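Kcn28 (Kitasatospora, PDB 6J31) adopts the GT-B fold of two Rossmann-like domains and carries a C-terminal domain related to that of erythromycin biosynthesis protein CIII. Local coordinates at residues 24-29 against 47-52; 6-11 against 102-107. One frame throughout, in Å; residues are numbered along the deposited sequence.

From the N terminus the chain lays down strand 6-10, passes through helix 22-30 and runs along strand 34-39 to helix 44-49. Contact 1 closes the short loop of 17 residues between 24-29 and 47-52, bringing helix 22-30 of the N-terminal Rossmann-like domain against helix 44-49 and the turn that follows it. Contact 2 closes a much longer loop, of 90 residues, when strand 103-107 returns to lie beside the first strand. Contact 1 is nested inside that loop. The two meet where helix 22-30 packs on the sheet: Ile25 CD1 lies 3.6 Å from Met9 CG, and Leu28 CD2 approaches Ile7 CD1. Together they tie the central strands to the helical layer on one face.

Contact 1: 24-29 against 47-52; sequences LIRELV and VTETGA
Arg26 reaches from helix 22-30 to Glu49 of helix 44-49, where helices of two successive beta-alpha-beta units of the N-terminal Rossmann-like domain meet. Arg26 NH2 makes the shorter arm of the salt bridge, 2.8 Å to Glu49 OE1 and fairly straight, with the oxygen in the guanidinium plane and offering its syn lone pair. Arg26 NH1 divides its reach between Glu49 OE1, met from above the carboxylate plane, and the backbone O of Glu49 at 3.1 Å, approached from above the carbonyl plane. Glu49 OE1 thus accepts from both nitrogens, and the two flat groups are turned 54° apart. The bend of Arg26 at chi3 (-55°) swings the guanidinium over to Glu49, and Arg26 NE salt-bridges Glu23 one turn earlier, which should help fix its rotation. Beneath the salt bridge the packing is mostly of methyls, with Thr50 OG1 and backbone carbonyls among them. Thr50 lies obliquely across Ile25, its OG1 against Ile25 CB. Ile25 CG2 presses tightly on Thr50 CG2 at 3.5 Å. The same methyl, anti to the backbone N of Ile25, meets Ala52 CB, with Ile25 CG2 3.8 Å from it. Farther along, Val29 CG2 rests near the turn, 4.0 Å from Gly51 O. Ile25, Val29 and Ala52 all also touch Val35, so the packing continues onto strand 34-39 of the sheet. The chain can turn here because Gly51 takes a positive phi (92°), and Gly51 N bonds Thr48 O at 3.0 Å.

Contact 2: 6-11 against 102-107; sequences HIAMVS and DVFLYD
Leu105 and Met9 are paired neighbours on one face of the sheet of the N-terminal Rossmann-like domain, on the parallel central strands 103-107 and 6-10. From Leu105 CB, which touches Met9 SD at 3.7 Å, the leucine side chain crosses that of Met9 at about a right angle. Chi1 of -54° sets Leu105 CG anti to the carbonyl carbon, against Ile7 CG2 at 3.9 Å. Leu105 CD1 meets the same methyl and also Leu28 CD1 of helix 22-30, at 3.9 Å. The side chain also reaches Ile125 of the next strand, so it links three strands with a helix. Ile7 and Val103 lie side by side on this face, pointing the same way. On the other face Ala8 CB comes 3.8 Å from Phe104 CD1, Val10 CG2 leans obliquely toward the same ring, and Phe104 packs on helix 112-120 and edge-to-face on Tyr96. Backbone bonds join Ala8 N to Val103 O, Leu105 N to Ala8 O and Val10 N to Leu105 O, and Asp107 N closes the set on Val10 O at 2.9 Å. There the strands lead toward the bound (2E,2'E)-3,3'-(1,2-phenylene)di(prop-2-enoic acid). Asp107 bonds His17 ND1 through OD1 and Leu109 N through OD2, which is likely to position these two pocket residues, while Ser11 OG bonds His17 O. At the far end Asp102 N reaches His6 O at 2.7 Å, and Asp102 OD2 takes His6 N at 2.8 Å on the anti side, 29° out of the carboxylate plane.

Contact 1: 24-29 against 47-52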
# COMPACT_ATOMS: atom_id res chain seq x y z
N LEU A 24 -10.26 -9.22 2.63
CA LEU A 24 -11.42 -9.11 1.76
C LEU A 24 -11.66 -10.41 1.00
O LEU A 24 -12.79 -10.89 0.91
CB LEU A 24 -11.24 -7.94 0.79
CG LEU A 24 -12.31 -7.74 -0.28
CD1 LEU A 24 -13.67 -7.64 0.37
CD2 LEU A 24 -12.03 -6.48 -1.09
N ILE A 25 -10.59 -11.01 0.46
CA ILE A 25 -10.74 -12.28 -0.26
C ILE A 25 -11.18 -13.38 0.69
O ILE A 25 -12.05 -14.20 0.35
CB ILE A 25 -9.43 -12.65 -0.97
CG1 ILE A 25 -8.93 -11.50 -1.86
CG2 ILE A 25 -9.63 -13.91 -1.80
CD1 ILE A 25 -9.90 -11.14 -2.96
N ARG A 26 -10.60 -13.41 1.89
CA ARG A 26 -11.00 -14.40 2.89
C ARG A 26 -12.48 -14.27 3.22
O ARG A 26 -13.18 -15.28 3.38
CB ARG A 26 -10.15 -14.23 4.14
CG ARG A 26 -10.17 -15.42 5.06
CD ARG A 26 -9.63 -15.06 6.44
NE ARG A 26 -8.29 -14.48 6.36
CZ ARG A 26 -7.19 -15.16 6.05
NH1 ARG A 26 -7.26 -16.45 5.76
NH2 ARG A 26 -6.02 -14.54 6.01
N GLU A 27 -12.98 -13.04 3.34
CA GLU A 27 -14.40 -12.83 3.63
C GLU A 27 -15.28 -13.31 2.49
O GLU A 27 -16.33 -13.91 2.72
CB GLU A 27 -14.66 -11.35 3.92
CG GLU A 27 -16.15 -11.01 4.05
CD GLU A 27 -16.83 -11.69 5.23
OE1 GLU A 27 -16.13 -12.07 6.19
OE2 GLU A 27 -18.07 -11.85 5.18
N LEU A 28 -14.88 -13.03 1.24
CA LEU A 28 -15.67 -13.49 0.10
C LEU A 28 -15.71 -15.01 0.04
O LEU A 28 -16.75 -15.60 -0.27
CB LEU A 28 -15.10 -12.91 -1.19
CG LEU A 28 -15.22 -11.39 -1.33
CD1 LEU A 28 -14.41 -10.88 -2.51
CD2 LEU A 28 -16.68 -10.97 -1.45
N VAL A 29 -14.59 -15.66 0.36
CA VAL A 29 -14.57 -17.12 0.42
C VAL A 29 -15.48 -17.61 1.54
O VAL A 29 -16.27 -18.55 1.35
CB VAL A 29 -13.13 -17.62 0.61
CG1 VAL A 29 -13.12 -19.09 0.99
CG2 VAL A 29 -12.31 -17.38 -0.64
N VAL A 47 -1.44 -16.05 -1.36
CA VAL A 47 -2.68 -16.29 -2.09
C VAL A 47 -3.41 -17.50 -1.52
O VAL A 47 -4.61 -17.43 -1.23
CB VAL A 47 -2.39 -16.47 -3.59
CG1 VAL A 47 -3.63 -16.99 -4.30
CG2 VAL A 47 -1.93 -15.16 -4.20
N THR A 48 -2.71 -18.62 -1.34
CA THR A 48 -3.40 -19.82 -0.86
C THR A 48 -3.88 -19.67 0.58
O THR A 48 -4.90 -20.25 0.94
CB THR A 48 -2.50 -21.06 -0.98
OG1 THR A 48 -1.29 -20.87 -0.24
CG2 THR A 48 -2.17 -21.36 -2.44
N GLU A 49 -3.16 -18.90 1.40
CA GLU A 49 -3.60 -18.74 2.78
C GLU A 49 -4.96 -18.04 2.85
O GLU A 49 -5.74 -18.29 3.78
CB GLU A 49 -2.54 -17.95 3.57
CG GLU A 49 -2.51 -18.28 5.06
CD GLU A 49 -3.62 -17.63 5.85
OE1 GLU A 49 -4.02 -16.50 5.50
OE2 GLU A 49 -4.10 -18.26 6.82
N THR A 50 -5.26 -17.21 1.86
CA THR A 50 -6.55 -16.54 1.77
C THR A 50 -7.71 -17.51 1.55
O THR A 50 -8.86 -17.16 1.81
CB THR A 50 -6.47 -15.48 0.66
OG1 THR A 50 -7.13 -14.28 1.07
CG2 THR A 50 -7.10 -15.98 -0.60
N GLY A 51 -7.43 -18.73 1.07
CA GLY A 51 -8.47 -19.68 0.76
C GLY A 51 -8.96 -19.64 -0.67
O GLY A 51 -9.78 -20.48 -1.06
N ALA A 52 -8.49 -18.68 -1.46
CA ALA A 52 -8.90 -18.63 -2.85
C ALA A 52 -8.08 -19.61 -3.68
O ALA A 52 -6.99 -20.05 -3.29
CB ALA A 52 -8.77 -17.22 -3.41

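Contact 2: 6-11 against 102-107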
# COMPACT_ATOMS: atom_id res chain seq x y z
N HIS A 6 -18.78 -17.04 -9.22
CA HIS A 6 -17.33 -17.10 -9.37
C HIS A 6 -16.77 -15.69 -9.38
O HIS A 6 -17.09 -14.89 -10.27
CB HIS A 6 -16.96 -17.87 -10.64
CG HIS A 6 -15.49 -17.90 -10.93
ND1 HIS A 6 -14.99 -18.23 -12.17
CD2 HIS A 6 -14.42 -17.65 -10.14
CE1 HIS A 6 -13.67 -18.18 -12.13
NE2 HIS A 6 -13.30 -17.82 -10.91
N ILE A 7 -15.93 -15.38 -8.39
CA ILE A 7 -15.24 -14.10 -8.28
C ILE A 7 -13.77 -14.33 -8.58
O ILE A 7 -13.14 -15.19 -7.97
CB ILE A 7 -15.41 -13.48 -6.88
CG1 ILE A 7 -16.88 -13.15 -6.60
CG2 ILE A 7 -14.54 -12.25 -6.73
CD1 ILE A 7 -17.15 -12.79 -5.17
N ALA A 8 -13.22 -13.56 -9.52
CA ALA A 8 -11.82 -13.67 -9.90
C ALA A 8 -11.07 -12.43 -9.44
O ALA A 8 -11.36 -11.31 -9.88
CB ALA A 8 -11.66 -13.84 -11.41
N MET A 9 -10.10 -12.64 -8.56
CA MET A 9 -9.20 -11.60 -8.09
C MET A 9 -7.88 -11.70 -8.85
O MET A 9 -7.40 -12.81 -9.11
CB MET A 9 -8.96 -11.74 -6.58
CG MET A 9 -7.93 -10.79 -5.99
SD MET A 9 -8.38 -9.06 -6.11
CE MET A 9 -6.91 -8.27 -5.46
N VAL A 10 -7.34 -10.56 -9.26
CA VAL A 10 -6.07 -10.49 -9.96
C VAL A 10 -5.20 -9.43 -9.29
O VAL A 10 -5.67 -8.32 -9.03
CB VAL A 10 -6.24 -10.17 -11.46
CG1 VAL A 10 -4.92 -10.33 -12.21
CG2 VAL A 10 -7.33 -11.04 -12.10
N SER A 11 -3.95 -9.77 -9.02
CA SER A 11 -3.02 -8.81 -8.45
C SER A 11 -1.62 -9.12 -8.97
O SER A 11 -1.45 -9.91 -9.90
CB SER A 11 -3.06 -8.79 -6.92
OG SER A 11 -2.34 -7.67 -6.43
N ASP A 102 -17.93 -14.31 -12.78
CA ASP A 102 -19.04 -13.36 -12.75
C ASP A 102 -18.55 -11.93 -12.61
O ASP A 102 -19.23 -11.00 -13.05
CB ASP A 102 -20.00 -13.72 -11.61
CG ASP A 102 -20.69 -15.04 -11.85
OD1 ASP A 102 -21.26 -15.21 -12.95
OD2 ASP A 102 -20.66 -15.91 -10.95
N VAL A 103 -17.40 -11.72 -11.97
CA VAL A 103 -16.83 -10.39 -11.82
C VAL A 103 -15.32 -10.53 -11.69
O VAL A 103 -14.81 -11.52 -11.15
CB VAL A 103 -17.45 -9.66 -10.60
CG1 VAL A 103 -17.20 -10.44 -9.33
CG2 VAL A 103 -16.91 -8.25 -10.48
N PHE A 104 -14.61 -9.54 -12.21
CA PHE A 104 -13.16 -9.44 -12.09
C PHE A 104 -12.83 -8.38 -11.05
O PHE A 104 -13.21 -7.22 -11.19
CB PHE A 104 -12.52 -9.06 -13.43
CG PHE A 104 -12.14 -10.23 -14.28
CD1 PHE A 104 -11.08 -11.04 -13.93
CD2 PHE A 104 -12.84 -10.51 -15.44
CE1 PHE A 104 -10.72 -12.12 -14.71
CE2 PHE A 104 -12.48 -11.59 -16.24
CZ PHE A 104 -11.42 -12.39 -15.87
N LEU A 105 -12.12 -8.79 -10.00
CA LEU A 105 -11.51 -7.86 -9.05
C LEU A 105 -10.04 -7.76 -9.39
O LEU A 105 -9.39 -8.78 -9.63
CB LEU A 105 -11.67 -8.35 -7.61
CG LEU A 105 -13.05 -8.71 -7.06
CD1 LEU A 105 -12.95 -9.03 -5.56
CD2 LEU A 105 -14.07 -7.62 -7.34
N TYR A 106 -9.51 -6.54 -9.44
CA TYR A 106 -8.12 -6.38 -9.83
C TYR A 106 -7.43 -5.25 -9.07
O TYR A 106 -7.99 -4.16 -8.92
CB TYR A 106 -8.00 -6.15 -11.34
CG TYR A 106 -8.62 -4.86 -11.83
CD1 TYR A 106 -9.99 -4.76 -12.04
CD2 TYR A 106 -7.83 -3.75 -12.10
CE1 TYR A 106 -10.56 -3.57 -12.50
CE2 TYR A 106 -8.39 -2.57 -12.55
CZ TYR A 106 -9.74 -2.49 -12.75
OH TYR A 106 -10.28 -1.31 -13.20
N ASP A 107 -6.21 -5.52 -8.63
CA ASP A 107 -5.35 -4.50 -8.08
C ASP A 107 -5.04 -3.45 -9.15
O ASP A 107 -5.21 -3.68 -10.34
CB ASP A 107 -4.06 -5.14 -7.56
CG ASP A 107 -3.03 -4.13 -7.12
OD1 ASP A 107 -3.16 -3.61 -6.00
OD2 ASP A 107 -2.13 -3.83 -7.93